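Local coordinates for fimbrial structural subunit (Actinomyces naeslundii, PDB 3QDH), which builds the shaft of Actinomyces type 2 fimbriae, the chain here being its two C-terminal domains, and probably mediates adhesion to streptococci and host cells in oral biofilm, at residues A[9-13]-A[14-18]; A[39-42]-A[43-46]. All blocks are in the same frame, centred on the assembly; numbering follows the deposited sequence.

Interaction 1. Residues A[9-13]-A[14-18]; sequences SIQEQ and KLNGY
From E12 to G17 the backbone winds through two overlapping beta turns, L15 N donating to E12 O (3.1 Å) and N16 N to Q13 O (2.8 Å). Q13 O also takes the N-H of G17 at 2.8 Å, nearly end-on to the carbonyl, whereas N16 N comes from above the carbonyl plane; two donors thus hold one oxygen. The Q13 side chain leaves the turn on the side facing strand 23-31. With CG anti to the backbone N (chi1 -163°) and the chain folded back at chi2 (57°), NE2 reaches G17 O over 3.1 Å in an almost straight bond (168°) that lies in the Q13 amide plane; NE2 has a second acceptor in L23 O. The loop joins strand 7-8 to the antiparallel strand 23-31 of the first of the two domains in this chain, probably the CnaA-type one. It also meets the SpaA-like domain, where Q13 packs on F227 and Y18 OH bonds to D238. A water spans the two amides, 2.8 Å from Q13 OE1 and 2.9 Å from N16 OD1. On the outer surface L15 CG rests 3.8 Å from E12 CB. G17 follows with backbone angles suited to a residue lacking CB.

Interaction 2. Residues A[39-42]-A[43-46]; sequences SFYK and YFQL
Y41 offers its ring face to the edge of F44 in a T-shaped stack: the centroids are 5.6 Å apart, the planes meet at 83°, and F44 CD1 comes 3.7 Å from Y41 CE1, which lies near the F44 plane. The two side chains run side by side in the same direction although three residues apart, because the chain turns a corner at K42 and breaks the usual strand alternation. F44 has its CG anti to the backbone N (chi1 -171°), which sets the ring alongside Y41. The corner divides strand 39-49 of the immunoglobulin-like N2 domain, and both rings touch L92 and I95 of helix 89-96, the helix that also carries the zinc ligand E90. F44 further touches V103 of the facing sheet. Y43 turns off the other way; its CG sits between the backbone N and the carbonyl carbon (chi1 51°), bringing CD2 to 3.5 Å from K42 C, which meets the ring obliquely; K42 CB lies 3.7 Å from the same Y43 CD2. The K42 chain is extended and leads away to a salt bridge between its NZ and D128 of strand 118-131. Y43 N is buried at the bend and has no hydrogen-bond partner in the model.

How the interactions relate
Both interactions are local bends of the same N2 domain, with centres about 31 Å apart and nearest atoms about 11 Å apart. Interaction 1 is a surface loop between strands 7-8 and 23-31, near the middle of the chain at the junction with the SpaA-like domain; it is held mainly by backbone and amide hydrogen bonds with a water. Interaction 2 lies within strand 39-49, nearer the zinc site. Partly buried, it has no hydrogen bond between its segments and relies on aromatic packing under helix 89-96. One therefore shapes a polar loop that abuts the next domain, the other an aromatic pair on the inner side of a strand corner whose outer side carries the charged K42.

Interaction 1. Residues A[9-13]-A[14-18]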
ATOM      1  N   SER A   9      -0.769   2.128  10.406  1.00 16.47           N
ATOM      2  CA  SER A   9       0.415   1.386   9.986  1.00 17.27           C
ATOM      3  C   SER A   9       0.352   1.099   8.489  1.00 17.14           C
ATOM      4  O   SER A   9      -0.488   1.662   7.767  1.00 16.48           O
ATOM      5  CB  SER A   9       0.535   0.075  10.776  1.00 17.25           C
ATOM      6  OG  SER A   9       1.796  -0.540  10.546  1.00 18.66           O
ATOM      7  N   ILE A  10       1.260   0.243   8.021  1.00 17.96           N
ATOM      8  CA  ILE A  10       1.270  -0.240   6.633  1.00 18.94           C
ATOM      9  C   ILE A  10       1.612  -1.732   6.613  1.00 19.96           C
ATOM     10  O   ILE A  10       2.540  -2.168   7.288  1.00 19.14           O
ATOM     11  CB  ILE A  10       2.331   0.485   5.739  1.00 19.06           C
ATOM     12  CG1 ILE A  10       2.257   2.010   5.880  1.00 17.96           C
ATOM     13  CG2 ILE A  10       2.152   0.097   4.264  1.00 18.83           C
ATOM     14  CD1 ILE A  10       3.468   2.747   5.252  1.00 18.16           C
ATOM     15  N   GLN A  11       0.852  -2.505   5.846  1.00 21.41           N
ATOM     16  CA  GLN A  11       1.173  -3.904   5.606  1.00 23.64           C
ATOM     17  C   GLN A  11       2.503  -4.037   4.860  1.00 24.26           C
ATOM     18  O   GLN A  11       2.754  -3.291   3.914  1.00 24.16           O
ATOM     19  CB  GLN A  11       0.081  -4.547   4.745  1.00 23.46           C
ATOM     20  CG  GLN A  11      -0.891  -5.431   5.498  1.00 26.27           C
ATOM     21  CD  GLN A  11      -1.336  -6.613   4.651  1.00 28.64           C
ATOM     22  OE1 GLN A  11      -1.681  -6.456   3.481  1.00 28.91           O
ATOM     23  NE2 GLN A  11      -1.312  -7.809   5.236  1.00 30.93           N
ATOM     24  N   GLU A  12       3.341  -4.979   5.294  1.00 25.90           N
ATOM     25  CA  GLU A  12       4.506  -5.428   4.514  1.00 27.38           C
ATOM     26  C   GLU A  12       4.159  -5.420   3.030  1.00 27.46           C
ATOM     27  O   GLU A  12       3.319  -6.210   2.594  1.00 27.50           O
ATOM     28  CB  GLU A  12       4.854  -6.872   4.875  1.00 28.11           C
ATOM     29  CG  GLU A  12       5.890  -7.099   5.939  1.00 31.64           C
ATOM     30  CD  GLU A  12       6.448  -8.516   5.859  1.00 36.27           C
ATOM     31  OE1 GLU A  12       5.941  -9.412   6.582  1.00 38.35           O
ATOM     32  OE2 GLU A  12       7.373  -8.740   5.048  1.00 38.41           O
ATOM     33  N   GLN A  13       4.805  -4.563   2.245  1.00 27.76           N
ATOM     34  CA  GLN A  13       4.486  -4.471   0.814  1.00 28.60           C
ATOM     35  C   GLN A  13       4.667  -5.792   0.044  1.00 29.01           C
ATOM     36  O   GLN A  13       3.947  -6.049  -0.926  1.00 29.10           O
ATOM     37  CB  GLN A  13       5.271  -3.341   0.131  1.00 28.22           C
ATOM     38  CG  GLN A  13       4.696  -2.921  -1.225  1.00 28.93           C
ATOM     39  CD  GLN A  13       3.232  -2.477  -1.141  1.00 28.89           C
ATOM     40  OE1 GLN A  13       2.819  -1.834  -0.174  1.00 28.32           O
ATOM     41  NE2 GLN A  13       2.452  -2.815  -2.160  1.00 29.71           N
ATOM     42  N   LYS A  14       5.617  -6.614   0.495  1.00 29.93           N
ATOM     43  CA  LYS A  14       5.859  -7.954  -0.060  1.00 30.86           C
ATOM     44  C   LYS A  14       4.566  -8.762  -0.200  1.00 31.06           C
ATOM     45  O   LYS A  14       4.332  -9.410  -1.222  1.00 30.79           O
ATOM     46  CB  LYS A  14       6.859  -8.713   0.821  1.00 31.09           C
ATOM     47  CG  LYS A  14       7.289 -10.061   0.266  1.00 33.22           C
ATOM     48  CD  LYS A  14       8.527 -10.602   0.977  1.00 35.60           C
ATOM     49  CE  LYS A  14       8.761 -12.079   0.656  1.00 36.49           C
ATOM     50  NZ  LYS A  14       8.788 -12.369  -0.809  1.00 37.45           N
ATOM     51  N   LEU A  15       3.726  -8.696   0.831  1.00 31.18           N
ATOM     52  CA  LEU A  15       2.459  -9.427   0.864  1.00 31.08           C
ATOM     53  C   LEU A  15       1.469  -8.975  -0.202  1.00 30.99           C
ATOM     54  O   LEU A  15       0.508  -9.687  -0.510  1.00 31.26           O
ATOM     55  CB  LEU A  15       1.818  -9.292   2.242  1.00 31.25           C
ATOM     56  CG  LEU A  15       2.658  -9.671   3.463  1.00 31.67           C
ATOM     57  CD1 LEU A  15       1.836  -9.442   4.727  1.00 31.85           C
ATOM     58  CD2 LEU A  15       3.176 -11.114   3.389  1.00 32.30           C
ATOM     59  N   ASN A  16       1.702  -7.794  -0.768  1.00 30.70           N
ATOM     60  CA  ASN A  16       0.790  -7.226  -1.751  1.00 30.36           C
ATOM     61  C   ASN A  16       1.410  -7.029  -3.140  1.00 30.38           C
ATOM     62  O   ASN A  16       0.693  -6.836  -4.123  1.00 30.44           O
ATOM     63  CB  ASN A  16       0.182  -5.923  -1.218  1.00 30.31           C
ATOM     64  CG  ASN A  16      -0.577  -6.124   0.098  1.00 30.76           C
ATOM     65  OD1 ASN A  16      -0.287  -5.465   1.109  1.00 30.03           O
ATOM     66  ND2 ASN A  16      -1.540  -7.048   0.094  1.00 28.90           N
ATOM     67  N   GLY A  17       2.738  -7.093  -3.217  1.00 30.34           N
ATOM     68  CA  GLY A  17       3.437  -6.973  -4.502  1.00 30.09           C
ATOM     69  C   GLY A  17       4.276  -5.713  -4.608  1.00 29.74           C
ATOM     70  O   GLY A  17       3.847  -4.630  -4.199  1.00 29.43           O
ATOM     71  N   TYR A  18       5.478  -5.864  -5.162  1.00 29.49           N
ATOM     72  CA  TYR A  18       6.456  -4.781  -5.245  1.00 29.19           C
ATOM     73  C   TYR A  18       6.206  -3.791  -6.377  1.00 28.62           C
ATOM     74  O   TYR A  18       6.759  -2.691  -6.371  1.00 28.33           O
ATOM     75  CB  TYR A  18       7.861  -5.348  -5.436  1.00 29.46           C
ATOM     76  CG  TYR A  18       8.370  -6.210  -4.315  1.00 31.25           C
ATOM     77  CD1 TYR A  18       8.523  -5.695  -3.026  1.00 32.10           C
ATOM     78  CD2 TYR A  18       8.735  -7.538  -4.550  1.00 32.04           C
ATOM     79  CE1 TYR A  18       9.002  -6.482  -1.999  1.00 33.35           C
ATOM     80  CE2 TYR A  18       9.219  -8.337  -3.530  1.00 33.13           C
ATOM     81  CZ  TYR A  18       9.350  -7.801  -2.255  1.00 33.88           C
ATOM     82  OH  TYR A  18       9.831  -8.584  -1.237  1.00 34.10           O
TER
HETATM   83  O   HOH W   1       0.991  -2.922   1.615  1.00 19.52           O

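Interaction 2. Residues A[39-42]-A[43-46]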
ATOM      1  N   SER A  39     -23.854   6.849  28.831  1.00 18.30           N
ATOM      2  CA  SER A  39     -23.255   7.579  27.712  1.00 17.20           C
ATOM      3  C   SER A  39     -23.285   6.681  26.476  1.00 16.08           C
ATOM      4  O   SER A  39     -22.867   5.518  26.536  1.00 15.10           O
ATOM      5  CB  SER A  39     -21.819   7.996  28.073  1.00 17.48           C
ATOM      6  OG  SER A  39     -21.130   8.509  26.946  1.00 20.59           O
ATOM      7  N   PHE A  40     -23.790   7.209  25.360  1.00 14.22           N
ATOM      8  CA  PHE A  40     -23.937   6.425  24.135  1.00 13.63           C
ATOM      9  C   PHE A  40     -23.315   7.116  22.942  1.00 13.23           C
ATOM     10  O   PHE A  40     -23.270   8.341  22.903  1.00 13.01           O
ATOM     11  CB  PHE A  40     -25.421   6.186  23.828  1.00 13.91           C
ATOM     12  CG  PHE A  40     -26.172   5.550  24.959  1.00 14.98           C
ATOM     13  CD1 PHE A  40     -26.275   4.167  25.048  1.00 17.07           C
ATOM     14  CD2 PHE A  40     -26.764   6.337  25.939  1.00 17.31           C
ATOM     15  CE1 PHE A  40     -26.970   3.564  26.107  1.00 18.12           C
ATOM     16  CE2 PHE A  40     -27.457   5.751  27.007  1.00 18.52           C
ATOM     17  CZ  PHE A  40     -27.559   4.361  27.086  1.00 18.51           C
ATOM     18  N   TYR A  41     -22.841   6.330  21.972  1.00 12.40           N
ATOM     19  CA  TYR A  41     -22.399   6.876  20.678  1.00 12.21           C
ATOM     20  C   TYR A  41     -23.555   7.429  19.847  1.00 12.08           C
ATOM     21  O   TYR A  41     -24.575   6.762  19.659  1.00 11.63           O
ATOM     22  CB  TYR A  41     -21.665   5.826  19.839  1.00 11.91           C
ATOM     23  CG  TYR A  41     -20.337   5.420  20.436  1.00 12.41           C
ATOM     24  CD1 TYR A  41     -19.239   6.282  20.402  1.00 12.05           C
ATOM     25  CD2 TYR A  41     -20.186   4.172  21.046  1.00 14.03           C
ATOM     26  CE1 TYR A  41     -18.009   5.904  20.963  1.00 14.41           C
ATOM     27  CE2 TYR A  41     -18.965   3.780  21.597  1.00 14.97           C
ATOM     28  CZ  TYR A  41     -17.890   4.652  21.558  1.00 13.76           C
ATOM     29  OH  TYR A  41     -16.709   4.252  22.129  1.00 14.44           O
ATOM     30  N   LYS A  42     -23.370   8.648  19.346  1.00 12.12           N
ATOM     31  CA  LYS A  42     -24.231   9.198  18.300  1.00 12.32           C
ATOM     32  C   LYS A  42     -23.761   8.616  16.981  1.00 11.81           C
ATOM     33  O   LYS A  42     -24.560   8.350  16.070  1.00 10.84           O
ATOM     34  CB  LYS A  42     -24.110  10.722  18.243  1.00 13.12           C
ATOM     35  CG  LYS A  42     -24.609  11.483  19.481  1.00 15.64           C
ATOM     36  CD  LYS A  42     -24.368  12.981  19.237  1.00 20.21           C
ATOM     37  CE  LYS A  42     -24.309  13.771  20.513  1.00 23.37           C
ATOM     38  NZ  LYS A  42     -23.989  15.208  20.236  1.00 25.45           N
ATOM     39  N   TYR A  43     -22.444   8.426  16.877  1.00 10.94           N
ATOM     40  CA  TYR A  43     -21.848   7.823  15.699  1.00 11.12           C
ATOM     41  C   TYR A  43     -20.399   7.449  15.992  1.00 10.30           C
ATOM     42  O   TYR A  43     -19.835   7.887  16.985  1.00 11.23           O
ATOM     43  CB  TYR A  43     -21.931   8.768  14.462  1.00 10.84           C
ATOM     44  CG  TYR A  43     -21.404  10.160  14.737  1.00 11.15           C
ATOM     45  CD1 TYR A  43     -20.038  10.450  14.637  1.00 11.77           C
ATOM     46  CD2 TYR A  43     -22.282  11.194  15.096  1.00 11.69           C
ATOM     47  CE1 TYR A  43     -19.557  11.747  14.943  1.00 13.11           C
ATOM     48  CE2 TYR A  43     -21.821  12.481  15.385  1.00 12.42           C
ATOM     49  CZ  TYR A  43     -20.465  12.749  15.305  1.00 13.79           C
ATOM     50  OH  TYR A  43     -20.026  14.022  15.581  1.00 14.03           O
ATOM     51  N   PHE A  44     -19.825   6.626  15.128  1.00  9.99           N
ATOM     52  CA  PHE A  44     -18.421   6.217  15.213  1.00 10.45           C
ATOM     53  C   PHE A  44     -17.968   5.830  13.806  1.00 10.61           C
ATOM     54  O   PHE A  44     -18.472   4.874  13.223  1.00 11.10           O
ATOM     55  CB  PHE A  44     -18.251   5.046  16.212  1.00  9.87           C
ATOM     56  CG  PHE A  44     -16.808   4.698  16.513  1.00 10.89           C
ATOM     57  CD1 PHE A  44     -16.306   4.808  17.810  1.00 12.58           C
ATOM     58  CD2 PHE A  44     -15.968   4.252  15.505  1.00 11.67           C
ATOM     59  CE1 PHE A  44     -14.959   4.491  18.090  1.00 14.17           C
ATOM     60  CE2 PHE A  44     -14.619   3.933  15.771  1.00 13.62           C
ATOM     61  CZ  PHE A  44     -14.124   4.043  17.058  1.00 12.01           C
ATOM     62  N   GLN A  45     -17.013   6.578  13.253  1.00 10.80           N
ATOM     63  CA  GLN A  45     -16.586   6.383  11.871  1.00 10.70           C
ATOM     64  C   GLN A  45     -15.070   6.438  11.761  1.00 11.40           C
ATOM     65  O   GLN A  45     -14.447   7.336  12.324  1.00 10.98           O
ATOM     66  CB  GLN A  45     -17.204   7.475  10.978  1.00 11.15           C
ATOM     67  CG  GLN A  45     -16.859   7.396   9.471  1.00 11.04           C
ATOM     68  CD  GLN A  45     -17.447   8.571   8.702  1.00 12.66           C
ATOM     69  OE1 GLN A  45     -18.536   8.480   8.114  1.00 14.02           O
ATOM     70  NE2 GLN A  45     -16.745   9.688   8.731  1.00 11.91           N
ATOM     71  N   LEU A  46     -14.486   5.489  11.026  1.00 11.74           N
ATOM     72  CA  LEU A  46     -13.091   5.591  10.618  1.00 12.43           C
ATOM     73  C   LEU A  46     -13.064   6.194   9.206  1.00 12.71           C
ATOM     74  O   LEU A  46     -13.789   5.746   8.310  1.00 12.45           O
ATOM     75  CB  LEU A  46     -12.401   4.221  10.643  1.00 12.46           C
ATOM     76  CG  LEU A  46     -12.301   3.479  11.998  1.00 13.11           C
ATOM     77  CD1 LEU A  46     -11.774   2.060  11.778  1.00 14.73           C
ATOM     78  CD2 LEU A  46     -11.444   4.239  13.019  1.00 13.78           C
TER